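Local coordinates for protein neuraminidase (Influenza A virus, PDB 4GDI) that is a neuraminidase-like beta-propeller homotetramer that binds calcium and whose diverged putative active site leaves the sialidase activity of its family in doubt, at residues R222-R226 against I267-D273; E237-P243 against T253-A259. One frame throughout, in Å; residues are numbered along the deposited sequence.

Contact 1 of 2, residues R222-R226 against I267-D273; sequences RPLLR and IQGFILD. With NO3 (nitrate ion), chain B.
The backbone oxygen of Ile267 is gripped end-on by Arg222, whose NH1 and NH2 each donate to Ile267 O at 2.8 Å, and the hydroxyl of Thr214 is a further partner. The arginine chain, extended from CG to NE, carries the guanidinium there. Because both N-H bonds converge on one atom they are bent, to 143° and 142°, yet the oxygen stays in the guanidinium plane. One face of that group lies against Gly269, with CA 3.4 Å above its centre; a residue without a side chain suits this place, since a CB would run into NH2. Arg226 meets Asp273 side-on in a salt bridge: NE reaches OD2 at 2.7 Å, almost straight, and NH2 reaches OD1 at 3.0 Å. Both oxygens use their syn lone pairs, and the groups are nearly coplanar, OD2 in the guanidinium plane and OD1 tilted from it. Arg226 NH1 turns to Glu301 and Gln234. Between the arginines Leu224 CD2 packs on Ile271 CB at 4.0 Å, the side chains crossing at about a right angle in a buried apolar layer. Two arginines tie an irregular connection to strand 224-228 and its lead-in, in a four-stranded antiparallel blade of the neuraminidase beta-propeller.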
# COMPACT_ATOMS: atom_id res chain seq x y z
N ARG A 222 -29.55 13.74 -27.31
CA ARG A 222 -28.53 12.69 -27.35
C ARG A 222 -29.12 11.49 -28.05
O ARG A 222 -30.17 10.99 -27.64
CB ARG A 222 -28.10 12.31 -25.94
CG ARG A 222 -27.51 13.46 -25.17
CD ARG A 222 -27.05 13.01 -23.80
NE ARG A 222 -26.41 14.07 -23.04
CZ ARG A 222 -25.16 14.48 -23.23
NH1 ARG A 222 -24.43 13.93 -24.20
NH2 ARG A 222 -24.64 15.44 -22.48
N PRO A 223 -28.48 11.03 -29.13
CA PRO A 223 -28.92 9.79 -29.78
C PRO A 223 -28.67 8.59 -28.87
O PRO A 223 -27.75 8.58 -28.04
CB PRO A 223 -28.03 9.71 -31.02
CG PRO A 223 -26.79 10.46 -30.65
CD PRO A 223 -27.22 11.56 -29.70
N LEU A 224 -29.50 7.57 -29.04
CA LEU A 224 -29.42 6.37 -28.21
C LEU A 224 -29.21 5.13 -29.03
O LEU A 224 -29.75 4.99 -30.13
CB LEU A 224 -30.70 6.21 -27.40
CG LEU A 224 -31.00 7.40 -26.51
CD1 LEU A 224 -32.37 7.27 -25.90
CD2 LEU A 224 -29.93 7.53 -25.42
N LEU A 225 -28.43 4.20 -28.48
CA LEU A 225 -28.17 2.96 -29.18
C LEU A 225 -28.62 1.80 -28.29
O LEU A 225 -28.36 1.80 -27.09
CB LEU A 225 -26.68 2.86 -29.51
CG LEU A 225 -26.16 1.52 -30.03
CD1 LEU A 225 -26.65 1.20 -31.43
CD2 LEU A 225 -24.63 1.53 -29.96
N ARG A 226 -29.31 0.84 -28.89
CA ARG A 226 -29.68 -0.39 -28.21
C ARG A 226 -29.18 -1.51 -29.08
O ARG A 226 -29.47 -1.53 -30.29
CB ARG A 226 -31.20 -0.52 -28.09
CG ARG A 226 -31.86 0.60 -27.28
CD ARG A 226 -33.30 0.79 -27.72
NE ARG A 226 -33.96 1.84 -26.96
CZ ARG A 226 -35.18 2.30 -27.23
NH1 ARG A 226 -35.86 1.81 -28.26
NH2 ARG A 226 -35.71 3.24 -26.47
N ILE A 267 -21.07 17.41 -25.02
CA ILE A 267 -20.31 16.89 -23.90
C ILE A 267 -20.87 15.52 -23.51
O ILE A 267 -22.08 15.30 -23.57
CB ILE A 267 -20.35 17.87 -22.72
CG1 ILE A 267 -19.29 17.48 -21.68
CG2 ILE A 267 -21.75 17.93 -22.13
CD1 ILE A 267 -19.04 18.52 -20.61
N GLN A 268 -19.99 14.58 -23.17
CA GLN A 268 -20.42 13.22 -22.80
C GLN A 268 -21.49 13.25 -21.73
O GLN A 268 -21.37 13.95 -20.72
CB GLN A 268 -19.21 12.42 -22.28
CG GLN A 268 -19.48 10.93 -22.07
CD GLN A 268 -18.18 10.14 -22.04
OE1 GLN A 268 -17.12 10.67 -21.70
NE2 GLN A 268 -18.24 8.87 -22.42
N GLY A 269 -22.55 12.48 -21.96
CA GLY A 269 -23.65 12.37 -21.02
C GLY A 269 -24.50 11.12 -21.24
O GLY A 269 -24.27 10.37 -22.18
N PHE A 270 -25.49 10.93 -20.38
CA PHE A 270 -26.25 9.68 -20.36
C PHE A 270 -27.75 9.88 -20.22
O PHE A 270 -28.21 10.88 -19.67
CB PHE A 270 -25.76 8.82 -19.18
CG PHE A 270 -26.09 9.38 -17.82
CD1 PHE A 270 -27.29 9.09 -17.21
CD2 PHE A 270 -25.18 10.19 -17.14
CE1 PHE A 270 -27.59 9.59 -15.95
CE2 PHE A 270 -25.48 10.69 -15.87
CZ PHE A 270 -26.69 10.40 -15.28
N ILE A 271 -28.50 8.89 -20.72
CA ILE A 271 -29.95 8.75 -20.52
C ILE A 271 -30.19 7.30 -20.10
O ILE A 271 -29.79 6.38 -20.81
CB ILE A 271 -30.73 9.05 -21.83
CG1 ILE A 271 -30.60 10.53 -22.20
CG2 ILE A 271 -32.20 8.62 -21.71
CD1 ILE A 271 -31.40 10.93 -23.42
N LEU A 272 -30.82 7.08 -18.95
CA LEU A 272 -31.22 5.73 -18.57
C LEU A 272 -32.43 5.32 -19.40
O LEU A 272 -33.54 5.79 -19.17
CB LEU A 272 -31.54 5.64 -17.09
CG LEU A 272 -31.74 4.23 -16.52
CD1 LEU A 272 -30.50 3.39 -16.68
CD2 LEU A 272 -32.13 4.29 -15.04
N ASP A 273 -32.18 4.42 -20.34
CA ASP A 273 -33.13 4.08 -21.39
C ASP A 273 -33.97 2.87 -20.96
O ASP A 273 -33.82 1.78 -21.50
CB ASP A 273 -32.35 3.82 -22.68
CG ASP A 273 -33.24 3.47 -23.86
OD1 ASP A 273 -34.48 3.67 -23.78
OD2 ASP A 273 -32.68 3.00 -24.87
N NO3 B . -15.86 14.44 -23.84
O1 NO3 B . -15.87 13.11 -23.39
O2 NO3 B . -14.71 14.95 -24.47
O3 NO3 B . -16.99 15.25 -23.66
O HOH W 1 -29.97 3.54 -24.94

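Contact 2 of 2, residues E237-P243 against T253-A259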
# COMPACT_ATOMS: atom_id res chain seq x y z
N GLU A 237 -33.97 8.28 -31.29
CA GLU A 237 -33.94 9.69 -30.90
C GLU A 237 -34.93 9.94 -29.76
O GLU A 237 -36.07 9.48 -29.80
CB GLU A 237 -34.33 10.57 -32.10
CG GLU A 237 -34.18 12.06 -31.84
CD GLU A 237 -32.74 12.52 -31.86
OE1 GLU A 237 -31.84 11.69 -32.14
OE2 GLU A 237 -32.51 13.74 -31.62
N PRO A 238 -34.50 10.66 -28.70
CA PRO A 238 -35.48 10.99 -27.66
C PRO A 238 -36.68 11.75 -28.25
O PRO A 238 -36.51 12.56 -29.15
CB PRO A 238 -34.69 11.88 -26.71
CG PRO A 238 -33.26 11.37 -26.85
CD PRO A 238 -33.14 11.06 -28.34
N CYS A 239 -37.88 11.46 -27.76
CA CYS A 239 -39.08 12.02 -28.36
C CYS A 239 -39.71 13.05 -27.43
O CYS A 239 -40.85 13.46 -27.64
CB CYS A 239 -40.08 10.90 -28.70
SG CYS A 239 -39.46 9.73 -29.94
N ASN A 240 -38.98 13.48 -26.41
CA ASN A 240 -39.46 14.54 -25.54
C ASN A 240 -39.09 15.88 -26.17
O ASN A 240 -38.70 15.93 -27.34
CB ASN A 240 -38.92 14.38 -24.12
CG ASN A 240 -37.40 14.48 -24.05
OD1 ASN A 240 -36.70 14.29 -25.05
ND2 ASN A 240 -36.88 14.77 -22.86
N GLY A 241 -39.22 16.96 -25.41
CA GLY A 241 -38.93 18.29 -25.93
C GLY A 241 -37.86 18.99 -25.11
O GLY A 241 -37.71 20.21 -25.18
N ALA A 242 -37.10 18.22 -24.34
CA ALA A 242 -36.05 18.78 -23.50
C ALA A 242 -34.70 18.18 -23.88
O ALA A 242 -34.34 17.11 -23.38
CB ALA A 242 -36.35 18.50 -22.06
N PRO A 243 -33.95 18.85 -24.77
CA PRO A 243 -32.61 18.38 -25.16
C PRO A 243 -31.69 18.28 -23.94
O PRO A 243 -31.91 19.04 -23.01
CB PRO A 243 -32.13 19.47 -26.13
CG PRO A 243 -33.37 20.14 -26.61
CD PRO A 243 -34.31 20.10 -25.45
N THR A 253 -41.54 21.60 -28.56
CA THR A 253 -42.67 20.69 -28.65
C THR A 253 -42.17 19.26 -28.74
O THR A 253 -41.32 18.96 -29.57
CB THR A 253 -43.53 21.01 -29.89
OG1 THR A 253 -44.27 22.22 -29.66
CG2 THR A 253 -44.49 19.88 -30.20
N PRO A 254 -42.71 18.36 -27.90
CA PRO A 254 -42.21 16.99 -27.98
C PRO A 254 -42.40 16.39 -29.36
O PRO A 254 -43.48 16.48 -29.94
CB PRO A 254 -43.06 16.25 -26.94
CG PRO A 254 -43.42 17.30 -25.93
CD PRO A 254 -43.60 18.57 -26.74
N SER A 255 -41.34 15.79 -29.89
CA SER A 255 -41.39 15.03 -31.13
C SER A 255 -40.14 14.16 -31.19
O SER A 255 -39.18 14.39 -30.45
CB SER A 255 -41.41 15.96 -32.35
OG SER A 255 -40.14 16.55 -32.55
N CYS A 256 -40.14 13.18 -32.07
CA CYS A 256 -38.97 12.34 -32.24
C CYS A 256 -37.92 13.01 -33.11
O CYS A 256 -36.94 12.39 -33.51
CB CYS A 256 -39.38 10.99 -32.83
SG CYS A 256 -40.44 10.04 -31.71
N LYS A 257 -38.09 14.30 -33.37
CA LYS A 257 -37.15 15.01 -34.23
C LYS A 257 -35.93 15.50 -33.47
O LYS A 257 -35.99 15.76 -32.27
CB LYS A 257 -37.84 16.17 -34.95
CG LYS A 257 -38.97 15.71 -35.87
CD LYS A 257 -39.37 16.79 -36.87
CE LYS A 257 -39.88 18.05 -36.18
NZ LYS A 257 -40.10 19.15 -37.16
N MET A 258 -34.81 15.60 -34.18
CA MET A 258 -33.58 16.14 -33.64
C MET A 258 -33.76 17.59 -33.20
O MET A 258 -34.54 18.34 -33.80
CB MET A 258 -32.49 16.06 -34.70
CG MET A 258 -32.12 14.63 -35.05
SD MET A 258 -31.12 14.43 -36.53
CE MET A 258 -29.60 15.20 -36.03
N ALA A 259 -33.06 17.98 -32.14
CA ALA A 259 -33.02 19.36 -31.68
C ALA A 259 -31.80 20.04 -32.28
O ALA A 259 -30.71 20.01 -31.71
CB ALA A 259 -32.97 19.40 -30.17
O HOH W 2 -38.70 17.72 -30.12
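Cys239 and Cys256 adopt nearly the same first torsion, -63° and -65°, which sets each SG beside its own backbone N and lets the two sulfurs meet in a disulfide. SG of Cys239 lies 2.0 Å from SG of Cys256, with a torsion of 102° about the S-S bond. The backbones draw close here, and CA of Cys239 makes a CA-H...O contact of 3.2 Å with Ser255 O. Glu237 sends CG anti to its backbone N and then bends at chi2, which carries the carboxylate alongside Met258: OE2 sits 3.6 Å from Met258 CG, and the two side chains cross at about a right angle. The methylene CG of Glu237 rests on Cys256 O. OE2 also lies near Asp219, a calcium ligand of like charge, which may raise the proton affinity of the glutamate, while OE1 is hydrogen-bonded to a glycerol, probably from the crystallisation liquor.

Both segments belong to the long irregular loop that follows strand 233-236 of the propeller, and the disulfide staples it across the residues between them. Regular strand pairing is absent, and several carbonyls instead converge on Lys221: its NZ donates hydrogen bonds to the oxygens of Pro238, Asn240 and Lys257, a cation well suited to a cluster of acceptors.

Gly241 fits against Thr253 and Pro254, where even a CB would be tight. Water 2 lies between the segments, within hydrogen-bonding distance of Thr253 O (3.0 Å) and, more weakly, of Asn240 O, and it also bonds to Ser255 OG. The same hydroxyl accepts from Lys257 N at 3.2 Å, an ST turn that shapes the chain around Cys256. Beyond it, the small methyl CB of Ala259 touches the ring of Pro243, 3.7 Å from CG.

Contact 2 is nested along the chain within the loop that contact 1 closes, and their centres lie about 13 Å apart. Pro238 joins them: its CD is 3.1 Å from Arg222 O, and its CG packs 3.9 Å from Ile271 CD1, so the rigid ring bears on the backbone and apolar middle of contact 1. Both contacts adjoin the calcium site formed by Asn215, Asp219, Asp245, Gly263 and Gly265. From contact 1 the side chain of Arg222 comes within about 4 Å of that of Asp245 and about 7 Å of the calcium ion; from contact 2 the side chain of Glu237 lies about 3 Å from that of Asp219, and Ala259 N is hydrogen-bonded to that aspartate.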